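Local coordinates for beta-hexosaminidase Amuc_2018 (Akkermansia muciniphila, PDB 6JEB), which hydrolyses terminal non-reducing N-acetylhexosamine residues of beta-linked glycans, including GlcNAc from N-glycans and chitobiose, as a glycosyl hydrolase of family 20, at residues G140-K145 and A199-F204; G94-P99 and R123-L128; D189-N194 and A288-T293; H102-A107 and G163-Q168. All blocks are in the same frame, centred on the assembly; numbering follows the deposited sequence.

Contact 1: residues G140-K145 and A199-F204; sequences GYPKLK and AAYPEF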
loop_
_atom_site.group_PDB
_atom_site.type_symbol
_atom_site.label_atom_id
_atom_site.label_comp_id
_atom_site.label_asym_id
_atom_site.label_seq_id
_atom_site.Cartn_x
_atom_site.Cartn_y
_atom_site.Cartn_z
ATOM N N GLY A 140 9.628 10.887 -23.955
ATOM C CA GLY A 140 9.588 12.313 -24.186
ATOM C C GLY A 140 10.110 13.158 -23.046
ATOM O O GLY A 140 10.241 14.379 -23.211
ATOM N N TYR A 141 10.412 12.557 -21.894
ATOM C CA TYR A 141 10.911 13.292 -20.729
ATOM C C TYR A 141 12.170 12.609 -20.216
ATOM O O TYR A 141 12.190 12.052 -19.113
ATOM C CB TYR A 141 9.825 13.440 -19.659
ATOM C CG TYR A 141 8.685 14.271 -20.201
ATOM C CD1 TYR A 141 8.720 15.657 -20.130
ATOM C CD2 TYR A 141 7.615 13.674 -20.858
ATOM C CE1 TYR A 141 7.703 16.430 -20.670
ATOM C CE2 TYR A 141 6.597 14.429 -21.399
ATOM C CZ TYR A 141 6.642 15.808 -21.301
ATOM O OH TYR A 141 5.631 16.568 -21.841
ATOM N N PRO A 142 13.251 12.641 -21.006
ATOM C CA PRO A 142 14.450 11.871 -20.646
ATOM C C PRO A 142 15.161 12.372 -19.409
ATOM O O PRO A 142 15.956 11.615 -18.839
ATOM C CB PRO A 142 15.338 11.986 -21.892
ATOM C CG PRO A 142 14.863 13.241 -22.577
ATOM C CD PRO A 142 13.383 13.278 -22.331
ATOM N N LYS A 143 14.902 13.604 -18.959
ATOM C CA LYS A 143 15.553 14.058 -17.739
ATOM C C LYS A 143 14.981 13.406 -16.490
ATOM O O LYS A 143 15.601 13.508 -15.427
ATOM C CB LYS A 143 15.539 15.582 -17.610
ATOM C CG LYS A 143 16.287 16.323 -18.710
ATOM C CD LYS A 143 16.378 17.806 -18.336
ATOM C CE LYS A 143 16.894 18.665 -19.441
ATOM N NZ LYS A 143 17.101 20.042 -18.915
ATOM N N LEU A 144 13.826 12.737 -16.578
ATOM C CA LEU A 144 13.404 11.935 -15.436
ATOM C C LEU A 144 14.449 10.872 -15.130
ATOM O O LEU A 144 14.754 10.609 -13.961
ATOM C CB LEU A 144 12.039 11.293 -15.695
ATOM C CG LEU A 144 10.891 12.278 -15.948
ATOM C CD1 LEU A 144 9.621 11.507 -16.270
ATOM C CD2 LEU A 144 10.674 13.171 -14.729
ATOM N N LYS A 145 15.017 10.258 -16.176
ATOM C CA LYS A 145 16.090 9.287 -15.984
ATOM C C LYS A 145 17.411 9.974 -15.655
ATOM O O LYS A 145 18.067 9.634 -14.667
ATOM C CB LYS A 145 16.242 8.404 -17.228
ATOM C CG LYS A 145 17.465 7.487 -17.204
ATOM C CD LYS A 145 17.401 6.438 -16.101
ATOM C CE LYS A 145 18.670 5.579 -16.085
ATOM N NZ LYS A 145 18.605 4.465 -15.063
ATOM N N ALA A 199 14.165 19.195 -9.846
ATOM C CA ALA A 199 15.562 19.082 -10.257
ATOM C C ALA A 199 15.678 18.834 -11.757
ATOM O O ALA A 199 16.563 19.395 -12.421
ATOM C CB ALA A 199 16.247 17.964 -9.468
ATOM N N ALA A 200 14.769 18.024 -12.314
ATOM C CA ALA A 200 14.810 17.702 -13.739
ATOM C C ALA A 200 14.166 18.787 -14.593
ATOM O O ALA A 200 14.715 19.169 -15.635
ATOM C CB ALA A 200 14.113 16.365 -13.987
ATOM N N TYR A 201 12.992 19.271 -14.181
ATOM C CA TYR A 201 12.159 20.164 -14.989
ATOM C C TYR A 201 11.716 21.349 -14.137
ATOM O O TYR A 201 10.536 21.475 -13.777
ATOM C CB TYR A 201 10.962 19.412 -15.584
ATOM C CG TYR A 201 11.392 18.393 -16.615
ATOM C CD1 TYR A 201 11.832 18.801 -17.869
ATOM C CD2 TYR A 201 11.398 17.027 -16.329
ATOM C CE1 TYR A 201 12.263 17.891 -18.815
ATOM C CE2 TYR A 201 11.827 16.103 -17.275
ATOM C CZ TYR A 201 12.251 16.546 -18.520
ATOM O OH TYR A 201 12.689 15.642 -19.459
ATOM N N PRO A 202 12.646 22.245 -13.799
ATOM C CA PRO A 202 12.271 23.413 -12.986
ATOM C C PRO A 202 11.202 24.261 -13.641
ATOM O O PRO A 202 10.431 24.935 -12.940
ATOM C CB PRO A 202 13.595 24.177 -12.844
ATOM C CG PRO A 202 14.414 23.730 -14.031
ATOM C CD PRO A 202 14.063 22.282 -14.206
ATOM N N GLU A 203 11.119 24.224 -14.975
ATOM C CA GLU A 203 10.123 24.997 -15.704
ATOM C C GLU A 203 8.687 24.581 -15.391
ATOM O O GLU A 203 7.762 25.302 -15.780
ATOM C CB GLU A 203 10.381 24.903 -17.214
ATOM C CG GLU A 203 10.296 23.481 -17.796
ATOM C CD GLU A 203 11.653 22.812 -17.959
ATOM O OE1 GLU A 203 12.509 22.969 -17.064
ATOM O OE2 GLU A 203 11.872 22.132 -18.992
ATOM N N PHE A 204 8.470 23.451 -14.710
ATOM C CA PHE A 204 7.116 23.050 -14.334
ATOM C C PHE A 204 6.617 23.749 -13.073
ATOM O O PHE A 204 5.470 23.517 -12.676
ATOM C CB PHE A 204 7.032 21.536 -14.084
ATOM C CG PHE A 204 7.285 20.673 -15.298
ATOM C CD1 PHE A 204 7.404 21.210 -16.576
ATOM C CD2 PHE A 204 7.386 19.292 -15.144
ATOM C CE1 PHE A 204 7.636 20.371 -17.688
ATOM C CE2 PHE A 204 7.616 18.448 -16.236
ATOM C CZ PHE A 204 7.744 18.988 -17.511
HETATM O O HOH W 1 14.668 21.051 -17.761
HETATM O O HOH W 2 17.559 19.956 -15.551
#
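Y141 and Y201 meet as a T-shaped (edge-to-face) pair where the start of helix 143-148 packs on the chain leaving helix 195-200, within the TIM-barrel catalytic domain. The edge of Y141 is directed at the face of Y201, with the planes at 81° and the centroids 5.8 Å apart. This is the tight part. From the other side of the Y201 ring plane K143 CB comes to 3.5 Å from Y201 CZ, so the ring is held between the two residues, and the methyl L144 CD2 comes across at about a right angle to Y201 CE2. Y201 CG stands anti to its carbonyl carbon (chi1 -68°), which carries the hydroxyl to the turn at P142-K143; there OH accepts a hydrogen bond from K143 N at 3.0 Å with an N-H...O angle of 150°. With an alanine here, K143 N would probably be left without this acceptor and the edge of Y141 without the ring it packs on. F204 closes the packed side: its CZ is 4.1 Å from Y141 CE1, and both rings also meet F235 of helix 230-246. F204 is backbone-bonded to the zinc ligand C226.

The solvent side is looser and wet. K143 runs extended beyond CG, passing A200 with its aliphatic part. Its charge does not touch that of E203 (NZ to OE2 5.6 Å). Instead, one water accepts from K143 NZ at 2.9 Å and lies within bonding distance of A200 O and E203 OE1; a second donates to A200 O at 3.0 Å and accepts only weakly from K143 NZ.

Contact 2: residues G94-P99 and R123-L128; sequences GLMVDP and RLHLHL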
loop_
_atom_site.group_PDB
_atom_site.type_symbol
_atom_site.label_atom_id
_atom_site.label_comp_id
_atom_site.label_asym_id
_atom_site.label_seq_id
_atom_site.Cartn_x
_atom_site.Cartn_y
_atom_site.Cartn_z
ATOM N N GLY A 94 -4.246 -3.593 1.304
ATOM C CA GLY A 94 -3.093 -3.136 0.559
ATOM C C GLY A 94 -1.840 -2.913 1.382
ATOM O O GLY A 94 -1.885 -2.659 2.588
ATOM N N LEU A 95 -0.706 -3.019 0.694
ATOM C CA LEU A 95 0.574 -2.511 1.167
ATOM C C LEU A 95 1.099 -1.526 0.134
ATOM O O LEU A 95 0.851 -1.676 -1.069
ATOM C CB LEU A 95 1.617 -3.636 1.332
ATOM C CG LEU A 95 1.314 -4.702 2.386
ATOM C CD1 LEU A 95 2.378 -5.786 2.368
ATOM C CD2 LEU A 95 1.173 -4.085 3.779
ATOM N N MET A 96 1.810 -0.505 0.606
ATOM C CA MET A 96 2.474 0.445 -0.277
ATOM C C MET A 96 3.977 0.322 -0.091
ATOM O O MET A 96 4.469 0.333 1.044
ATOM C CB MET A 96 2.053 1.886 0.021
ATOM C CG MET A 96 2.674 2.908 -0.943
ATOM S SD MET A 96 2.868 4.528 -0.188
ATOM C CE MET A 96 4.389 4.229 0.728
ATOM N N VAL A 97 4.701 0.203 -1.199
ATOM C CA VAL A 97 6.156 0.290 -1.183
ATOM C C VAL A 97 6.573 1.652 -1.716
ATOM O O VAL A 97 5.819 2.334 -2.422
ATOM C CB VAL A 97 6.845 -0.863 -1.953
ATOM C CG1 VAL A 97 6.612 -2.184 -1.240
ATOM C CG2 VAL A 97 6.371 -0.914 -3.411
ATOM N N ASP A 98 7.798 2.050 -1.370
ATOM C CA ASP A 98 8.299 3.405 -1.597
ATOM C C ASP A 98 9.628 3.341 -2.343
ATOM O O ASP A 98 10.686 3.690 -1.802
ATOM C CB ASP A 98 8.439 4.122 -0.253
ATOM C CG ASP A 98 8.876 5.574 -0.380
ATOM O OD1 ASP A 98 8.948 6.123 -1.508
ATOM O OD2 ASP A 98 9.137 6.169 0.687
ATOM N N PRO A 99 9.609 2.914 -3.609
ATOM C CA PRO A 99 10.858 2.919 -4.383
ATOM C C PRO A 99 11.354 4.319 -4.682
ATOM O O PRO A 99 12.534 4.475 -5.014
ATOM C CB PRO A 99 10.489 2.161 -5.664
ATOM C CG PRO A 99 8.994 2.407 -5.808
ATOM C CD PRO A 99 8.473 2.381 -4.386
ATOM N N ARG A 123 -3.771 -5.615 -2.956
ATOM C CA ARG A 123 -3.418 -4.335 -3.562
ATOM C C ARG A 123 -1.965 -4.020 -3.256
ATOM O O ARG A 123 -1.558 -4.046 -2.089
ATOM C CB ARG A 123 -4.299 -3.201 -3.025
ATOM C CG ARG A 123 -5.800 -3.394 -3.269
ATOM C CD ARG A 123 -6.159 -3.227 -4.743
ATOM N NE ARG A 123 -7.600 -3.334 -4.973
ATOM C CZ ARG A 123 -8.238 -4.470 -5.250
ATOM N NH1 ARG A 123 -7.568 -5.612 -5.339
ATOM N NH2 ARG A 123 -9.550 -4.462 -5.445
ATOM N N LEU A 124 -1.187 -3.726 -4.298
ATOM C CA LEU A 124 0.195 -3.268 -4.160
ATOM C C LEU A 124 0.261 -1.869 -4.746
ATOM O O LEU A 124 0.038 -1.681 -5.949
ATOM C CB LEU A 124 1.190 -4.187 -4.869
ATOM C CG LEU A 124 2.639 -3.681 -4.835
ATOM C CD1 LEU A 124 3.189 -3.680 -3.410
ATOM C CD2 LEU A 124 3.539 -4.504 -5.751
ATOM N N HIS A 125 0.543 -0.896 -3.891
ATOM C CA HIS A 125 0.601 0.511 -4.258
ATOM C C HIS A 125 2.073 0.903 -4.364
ATOM O O HIS A 125 2.863 0.624 -3.454
ATOM C CB HIS A 125 -0.175 1.258 -3.160
ATOM C CG HIS A 125 0.030 2.740 -3.079
ATOM N ND1 HIS A 125 -0.430 3.460 -1.995
ATOM C CD2 HIS A 125 0.640 3.634 -3.896
ATOM C CE1 HIS A 125 -0.107 4.733 -2.145
ATOM N NE2 HIS A 125 0.543 4.865 -3.289
ATOM N N LEU A 126 2.454 1.473 -5.512
ATOM C CA LEU A 126 3.837 1.882 -5.777
ATOM C C LEU A 126 3.959 3.395 -5.618
ATOM O O LEU A 126 3.437 4.156 -6.442
ATOM C CB LEU A 126 4.260 1.497 -7.194
ATOM C CG LEU A 126 4.077 0.041 -7.612
ATOM C CD1 LEU A 126 4.492 -0.143 -9.074
ATOM C CD2 LEU A 126 4.861 -0.888 -6.688
ATOM N N HIS A 127 4.682 3.830 -4.590
ATOM C CA HIS A 127 4.971 5.253 -4.413
ATOM C C HIS A 127 6.187 5.540 -5.288
ATOM O O HIS A 127 7.337 5.402 -4.865
ATOM C CB HIS A 127 5.228 5.571 -2.945
ATOM C CG HIS A 127 5.286 7.034 -2.652
ATOM N ND1 HIS A 127 4.154 7.812 -2.513
ATOM C CD2 HIS A 127 6.341 7.867 -2.473
ATOM C CE1 HIS A 127 4.510 9.061 -2.266
ATOM N NE2 HIS A 127 5.831 9.120 -2.236
ATOM N N LEU A 128 5.923 5.898 -6.546
ATOM C CA LEU A 128 6.961 5.939 -7.572
ATOM C C LEU A 128 7.744 7.244 -7.595
ATOM O O LEU A 128 8.826 7.287 -8.199
ATOM C CB LEU A 128 6.331 5.725 -8.952
ATOM C CG LEU A 128 5.809 4.311 -9.233
ATOM C CD1 LEU A 128 4.830 4.319 -10.407
ATOM C CD2 LEU A 128 6.957 3.347 -9.518
#
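L95 pairs with both R123 and H125 through its backbone polar groups, the bonding pattern of parallel strands. L95 N donates to R123 O at 3.1 Å, while L95 O accepts a hydrogen bond from H125 N at 2.9 Å and a nearly straight 173°. The pattern repeats two residues on: V97 N donates to H125 O and V97 O accepts from H127 N, both at 2.9 Å. G94 and M96 turn their peptide groups the other way, to V395, A397 and V399.

The face carrying M96, H125 and H127 mixes a thioether with two imidazoles whose nitrogens are all bonded. With CG anti to the backbone N (chi1 -177°), M96 lies beside H125 and sets its CG over the centre of the imidazole, 3.3 Å from the ring centroid, a CH-pi contact; SD follows over the same face. Methionine therefore takes the ring face and spares the in-ring nitrogens: H125 ND1 bonds H396 NE2, and H125 NE2 bonds E187 OE1. That same carboxylate oxygen also bonds H127 ND1, while H127 NE2 bonds D130 OD2 of the charge relay system. D98 OD1 comes within 3.3 Å of H127 CD2 at the ring edge, its carboxylate turned 88° from the ring plane; OD2 is engaged by the substrate-binding R101 in a salt bridge and by A401 N.

The opposite face is apolar, with V97 CG2 3.6 Å from L126 CD2. Helix 106-118, the crossover of this beta-alpha-beta unit, covers L95, V97 and L124, and strands 392-399 and 183-187 extend the barrel sheet beyond strands 92-97 and 123-127 respectively.

Contact 3: residues D189-N194 and A288-T293; sequences DMPGHN and AFFAKT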
loop_
_atom_site.group_PDB
_atom_site.type_symbol
_atom_site.label_atom_id
_atom_site.label_comp_id
_atom_site.label_asym_id
_atom_site.label_seq_id
_atom_site.Cartn_x
_atom_site.Cartn_y
_atom_site.Cartn_z
ATOM N N ASP A 189 2.803 11.418 -7.169
ATOM C CA ASP A 189 2.429 12.357 -6.118
ATOM C C ASP A 189 2.476 13.792 -6.660
ATOM O O ASP A 189 3.472 14.219 -7.257
ATOM C CB ASP A 189 3.357 12.165 -4.912
ATOM C CG ASP A 189 2.805 12.764 -3.625
ATOM O OD1 ASP A 189 1.942 13.666 -3.695
ATOM O OD2 ASP A 189 3.264 12.331 -2.534
ATOM N N MET A 190 1.379 14.526 -6.489
ATOM C CA MET A 190 1.280 15.900 -6.960
ATOM C C MET A 190 0.276 16.628 -6.082
ATOM O O MET A 190 -0.600 15.993 -5.485
ATOM C CB MET A 190 0.812 15.930 -8.419
ATOM C CG MET A 190 -0.508 15.219 -8.638
ATOM S SD MET A 190 -0.957 15.120 -10.377
ATOM C CE MET A 190 0.044 13.759 -10.907
ATOM N N PRO A 191 0.367 17.968 -5.982
ATOM C CA PRO A 191 1.328 18.838 -6.664
ATOM C C PRO A 191 2.667 18.973 -5.936
ATOM O O PRO A 191 3.601 19.538 -6.514
ATOM C CB PRO A 191 0.598 20.184 -6.701
ATOM C CG PRO A 191 -0.215 20.190 -5.424
ATOM C CD PRO A 191 -0.639 18.741 -5.225
ATOM N N GLY A 192 2.760 18.474 -4.706
ATOM C CA GLY A 192 3.973 18.543 -3.922
ATOM C C GLY A 192 4.765 17.255 -3.954
ATOM O O GLY A 192 4.608 16.416 -4.850
ATOM N N HIS A 193 5.630 17.091 -2.953
ATOM C CA HIS A 193 6.568 15.970 -2.916
ATOM C C HIS A 193 7.271 15.813 -4.261
ATOM O O HIS A 193 7.440 14.709 -4.788
ATOM C CB HIS A 193 5.882 14.677 -2.457
ATOM C CG HIS A 193 5.765 14.569 -0.968
ATOM N ND1 HIS A 193 6.794 14.094 -0.181
ATOM C CD2 HIS A 193 4.761 14.901 -0.118
ATOM C CE1 HIS A 193 6.422 14.119 1.088
ATOM N NE2 HIS A 193 5.192 14.606 1.155
ATOM N N ASN A 194 7.721 16.949 -4.799
ATOM C CA ASN A 194 8.133 17.037 -6.194
ATOM C C ASN A 194 9.540 17.600 -6.362
ATOM O O ASN A 194 9.859 18.133 -7.432
ATOM C CB ASN A 194 7.124 17.863 -7.004
ATOM C CG ASN A 194 6.221 16.999 -7.864
ATOM O OD1 ASN A 194 6.629 15.938 -8.342
ATOM N ND2 ASN A 194 4.997 17.459 -8.089
ATOM N N ALA A 288 -9.502 22.781 -7.897
ATOM C CA ALA A 288 -9.519 22.889 -9.355
ATOM C C ALA A 288 -8.373 22.106 -9.982
ATOM O O ALA A 288 -8.533 21.509 -11.054
ATOM C CB ALA A 288 -9.440 24.356 -9.767
ATOM N N PHE A 289 -7.207 22.104 -9.328
ATOM C CA PHE A 289 -6.070 21.340 -9.828
ATOM C C PHE A 289 -6.396 19.852 -9.879
ATOM O O PHE A 289 -6.147 19.181 -10.888
ATOM C CB PHE A 289 -4.846 21.601 -8.940
ATOM C CG PHE A 289 -3.667 20.730 -9.270
ATOM C CD1 PHE A 289 -2.898 20.983 -10.395
ATOM C CD2 PHE A 289 -3.333 19.644 -8.467
ATOM C CE1 PHE A 289 -1.815 20.166 -10.714
ATOM C CE2 PHE A 289 -2.250 18.826 -8.782
ATOM C CZ PHE A 289 -1.489 19.092 -9.906
ATOM N N PHE A 290 -6.959 19.318 -8.795
ATOM C CA PHE A 290 -7.323 17.906 -8.781
ATOM C C PHE A 290 -8.430 17.602 -9.785
ATOM O O PHE A 290 -8.428 16.531 -10.406
ATOM C CB PHE A 290 -7.733 17.481 -7.373
ATOM C CG PHE A 290 -6.581 17.322 -6.424
ATOM C CD1 PHE A 290 -5.326 16.954 -6.883
ATOM C CD2 PHE A 290 -6.764 17.520 -5.063
ATOM C CE1 PHE A 290 -4.263 16.787 -5.996
ATOM C CE2 PHE A 290 -5.708 17.352 -4.171
ATOM C CZ PHE A 290 -4.457 16.992 -4.640
ATOM N N ALA A 291 -9.389 18.520 -9.951
ATOM C CA ALA A 291 -10.468 18.288 -10.909
ATOM C C ALA A 291 -9.936 18.242 -12.336
ATOM O O ALA A 291 -10.366 17.409 -13.142
ATOM C CB ALA A 291 -11.552 19.361 -10.770
ATOM N N LYS A 292 -8.997 19.130 -12.666
ATOM C CA LYS A 292 -8.405 19.110 -13.996
ATOM C C LYS A 292 -7.598 17.836 -14.209
ATOM O O LYS A 292 -7.644 17.235 -15.289
ATOM C CB LYS A 292 -7.539 20.355 -14.191
ATOM C CG LYS A 292 -7.009 20.553 -15.598
ATOM C CD LYS A 292 -6.503 21.973 -15.757
ATOM C CE LYS A 292 -5.910 22.216 -17.126
ATOM N NZ LYS A 292 -5.610 23.666 -17.325
ATOM N N THR A 293 -6.869 17.394 -13.181
ATOM C CA THR A 293 -6.119 16.145 -13.296
ATOM C C THR A 293 -7.063 14.959 -13.450
ATOM O O THR A 293 -6.822 14.064 -14.271
ATOM C CB THR A 293 -5.216 15.977 -12.072
ATOM O OG1 THR A 293 -4.446 17.173 -11.884
ATOM C CG2 THR A 293 -4.259 14.819 -12.266
#
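A cis peptide bond joins M190 to P191, and this kinked pair is what meets F289, F290 and T293 of helix 282-299. The side chains meet through carbon and sulfur atoms. P191 CB packs 3.8 Å from F289 CE2, and M190 CG comes to the edge of the same ring, 4.0 Å from CE2. M190 CG takes the position between backbone N and carbonyl carbon (chi1 57°), a torsion that carries SD on toward F289 and T293; SD stands obliquely to the F289 ring, 5.1 Å from its centroid and 64° off the normal, a Met-aromatic contact, and the methionine runs antiparallel to the T293 side chain with 3.8 Å between SD and CG2. T293 can offer that methyl because its hydroxyl is turned back to its own helix: OG1 donates to F289 O at 2.8 Å, and T293 N reaches that same oxygen from the other face of the carbonyl plane. The carbonyl M190 O lies in the plane of the F290 ring at its edge, 3.8 Å from CE1.

Within the loop, N194 ND2 donates to P191 O at 3.0 Å from well above the carbonyl plane, tying the turn across G192 and H193. The turn presents H193 away from the helix, with ND1 bonded to D130 OD1 and NE2 to E258 OE1. The packing thus belongs to the loop after barrel strand 183-187, which delivers the histidine of the Asp-His-Glu charge relay in this family 20 active site.

Contact 4: residues H102-A107 and G163-Q168; sequences HFIPAA and GMYTKQ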
loop_
_atom_site.group_PDB
_atom_site.type_symbol
_atom_site.label_atom_id
_atom_site.label_comp_id
_atom_site.label_asym_id
_atom_site.label_seq_id
_atom_site.Cartn_x
_atom_site.Cartn_y
_atom_site.Cartn_z
ATOM N N HIS A 102 13.912 4.693 -1.776
ATOM C CA HIS A 102 14.995 3.753 -2.050
ATOM C C HIS A 102 14.492 2.760 -3.077
ATOM O O HIS A 102 13.489 2.076 -2.840
ATOM C CB HIS A 102 15.477 3.025 -0.790
ATOM C CG HIS A 102 16.455 3.817 0.020
ATOM N ND1 HIS A 102 16.088 4.529 1.140
ATOM C CD2 HIS A 102 17.785 4.025 -0.141
ATOM C CE1 HIS A 102 17.150 5.140 1.638
ATOM N NE2 HIS A 102 18.193 4.855 0.878
ATOM N N PHE A 103 15.186 2.697 -4.210
ATOM C CA PHE A 103 14.775 1.851 -5.315
ATOM C C PHE A 103 14.716 0.396 -4.868
ATOM O O PHE A 103 15.582 -0.076 -4.124
ATOM C CB PHE A 103 15.803 2.005 -6.436
ATOM C CG PHE A 103 15.449 1.270 -7.687
ATOM C CD1 PHE A 103 14.354 1.658 -8.455
ATOM C CD2 PHE A 103 16.206 0.185 -8.099
ATOM C CE1 PHE A 103 14.029 0.975 -9.612
ATOM C CE2 PHE A 103 15.888 -0.499 -9.255
ATOM C CZ PHE A 103 14.800 -0.101 -10.013
ATOM N N ILE A 104 13.689 -0.319 -5.324
ATOM C CA ILE A 104 13.525 -1.734 -5.013
ATOM C C ILE A 104 13.739 -2.517 -6.305
ATOM O O ILE A 104 12.900 -2.441 -7.217
ATOM C CB ILE A 104 12.148 -2.051 -4.414
ATOM C CG1 ILE A 104 11.806 -1.091 -3.261
ATOM C CG2 ILE A 104 12.103 -3.511 -3.961
ATOM C CD1 ILE A 104 10.333 -1.170 -2.831
ATOM N N PRO A 105 14.821 -3.280 -6.425
ATOM C CA PRO A 105 15.050 -4.048 -7.650
ATOM C C PRO A 105 13.908 -5.014 -7.928
ATOM O O PRO A 105 13.213 -5.469 -7.016
ATOM C CB PRO A 105 16.357 -4.796 -7.357
ATOM C CG PRO A 105 17.066 -3.918 -6.348
ATOM C CD PRO A 105 15.953 -3.368 -5.483
ATOM N N ALA A 106 13.729 -5.318 -9.214
ATOM C CA ALA A 106 12.651 -6.206 -9.649
ATOM C C ALA A 106 12.625 -7.517 -8.874
ATOM O O ALA A 106 11.551 -7.992 -8.489
ATOM C CB ALA A 106 12.794 -6.495 -11.146
ATOM N N ALA A 107 13.791 -8.135 -8.659
ATOM C CA ALA A 107 13.808 -9.427 -7.974
ATOM C C ALA A 107 13.333 -9.299 -6.536
ATOM O O ALA A 107 12.707 -10.225 -6.003
ATOM C CB ALA A 107 15.213 -10.035 -8.014
ATOM N N GLY A 163 18.074 4.759 -9.512
ATOM C CA GLY A 163 17.358 3.627 -10.050
ATOM C C GLY A 163 16.116 4.075 -10.783
ATOM O O GLY A 163 15.488 5.071 -10.410
ATOM N N MET A 164 15.751 3.356 -11.834
ATOM C CA MET A 164 14.495 3.628 -12.520
ATOM C C MET A 164 14.026 2.320 -13.134
ATOM O O MET A 164 14.837 1.588 -13.708
ATOM C CB MET A 164 14.689 4.697 -13.604
ATOM C CG MET A 164 13.405 5.012 -14.369
ATOM S SD MET A 164 13.567 6.369 -15.540
ATOM C CE MET A 164 12.852 7.728 -14.603
ATOM N N TYR A 165 12.734 2.012 -12.989
ATOM C CA TYR A 165 12.189 0.816 -13.614
ATOM C C TYR A 165 12.149 0.994 -15.125
ATOM O O TYR A 165 12.041 2.110 -15.633
ATOM C CB TYR A 165 10.773 0.535 -13.084
ATOM C CG TYR A 165 10.814 0.228 -11.612
ATOM C CD1 TYR A 165 11.391 -0.954 -11.151
ATOM C CD2 TYR A 165 10.329 1.136 -10.676
ATOM C CE1 TYR A 165 11.477 -1.223 -9.800
ATOM C CE2 TYR A 165 10.405 0.873 -9.324
ATOM C CZ TYR A 165 10.984 -0.304 -8.891
ATOM O OH TYR A 165 11.072 -0.557 -7.542
ATOM N N THR A 166 12.265 -0.114 -15.848
ATOM C CA THR A 166 11.921 -0.080 -17.262
ATOM C C THR A 166 10.435 -0.378 -17.418
ATOM O O THR A 166 9.798 -0.964 -16.537
ATOM C CB THR A 166 12.716 -1.116 -18.057
ATOM O OG1 THR A 166 12.292 -2.432 -17.675
ATOM C CG2 THR A 166 14.207 -0.972 -17.797
ATOM N N LYS A 167 9.883 0.032 -18.564
ATOM C CA LYS A 167 8.495 -0.302 -18.865
ATOM C C LYS A 167 8.284 -1.811 -18.848
ATOM O O LYS A 167 7.271 -2.300 -18.335
ATOM C CB LYS A 167 8.090 0.296 -20.217
ATOM C CG LYS A 167 6.645 0.020 -20.625
ATOM C CD LYS A 167 6.290 0.804 -21.884
ATOM C CE LYS A 167 4.919 1.426 -21.781
ATOM N NZ LYS A 167 4.588 2.285 -22.961
ATOM N N GLN A 168 9.247 -2.565 -19.383
ATOM C CA GLN A 168 9.144 -4.020 -19.385
ATOM C C GLN A 168 9.139 -4.586 -17.965
ATOM O O GLN A 168 8.392 -5.531 -17.669
ATOM C CB GLN A 168 10.292 -4.596 -20.211
ATOM C CG GLN A 168 10.166 -6.062 -20.539
ATOM C CD GLN A 168 11.195 -6.502 -21.570
ATOM O OE1 GLN A 168 10.988 -6.347 -22.777
ATOM N NE2 GLN A 168 12.317 -7.039 -21.100
#
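The hydroxyl of Y165 donates to the backbone carbonyl of I104, with OH and O 2.6 Å apart, the hydrogen bond between the two segments. The donor lies close to the carbonyl plane, at a C=O...O angle of 127°, and the acceptor sits at the edge of the tyrosine ring. I104 CB adds a 3.6 Å contact to the same OH.

Above the ring lies F103. Its CE1 stands over the centre of the Y165 ring, 3.4 Å from CE1 of that tyrosine, but the planes are inclined at 38°, so the rings meet obliquely. F103 CG is anti to the backbone N (chi1 -175°), which swings the phenyl across the other segment and lays one of its faces over G163, on the other side of the ring plane from Y165: G163 CA is 4.0 Å from the ring centroid, a CH-pi contact. G163 has no side chain where F103 packs, and its backbone angles suit glycine.

A phenylalanine in place of Y165 would keep the ring under F103 but would probably leave I104 O without its donor.

R135 bonds both G163 O and the backbone of Y165, and H161 NE2 bonds F103 N. The contact thus joins the turns that lead into helices 106-118 and 167-178, with Y165 wedged against L109 of the first and L170 of the second, and P99 beyond the end of strand 92-97 beside it.

Contact 2 lies deepest, its centre about 4 Å from that of the chain; contacts 4 and 3, at about 17 and 20 Å, are also buried, while contact 1, where water bridges the segments, is partly buried at about 27 Å. Chemistry changes along the way: strand pairing and bonded histidines in the barrel, one hydroxyl-carbonyl bond beside rings in contact 4, carbon and sulfur packing in contact 3, a wet lysine fringe in contact 1. Helix 106-118 covers contact 2 and gives its first residues to contact 4; V97 CB and I104 CD1 touch (3.6 Å). H127 and H193 both bond D130, linking contacts 2 and 3 at the active site, while M164 CE of contact 4 packs on L144.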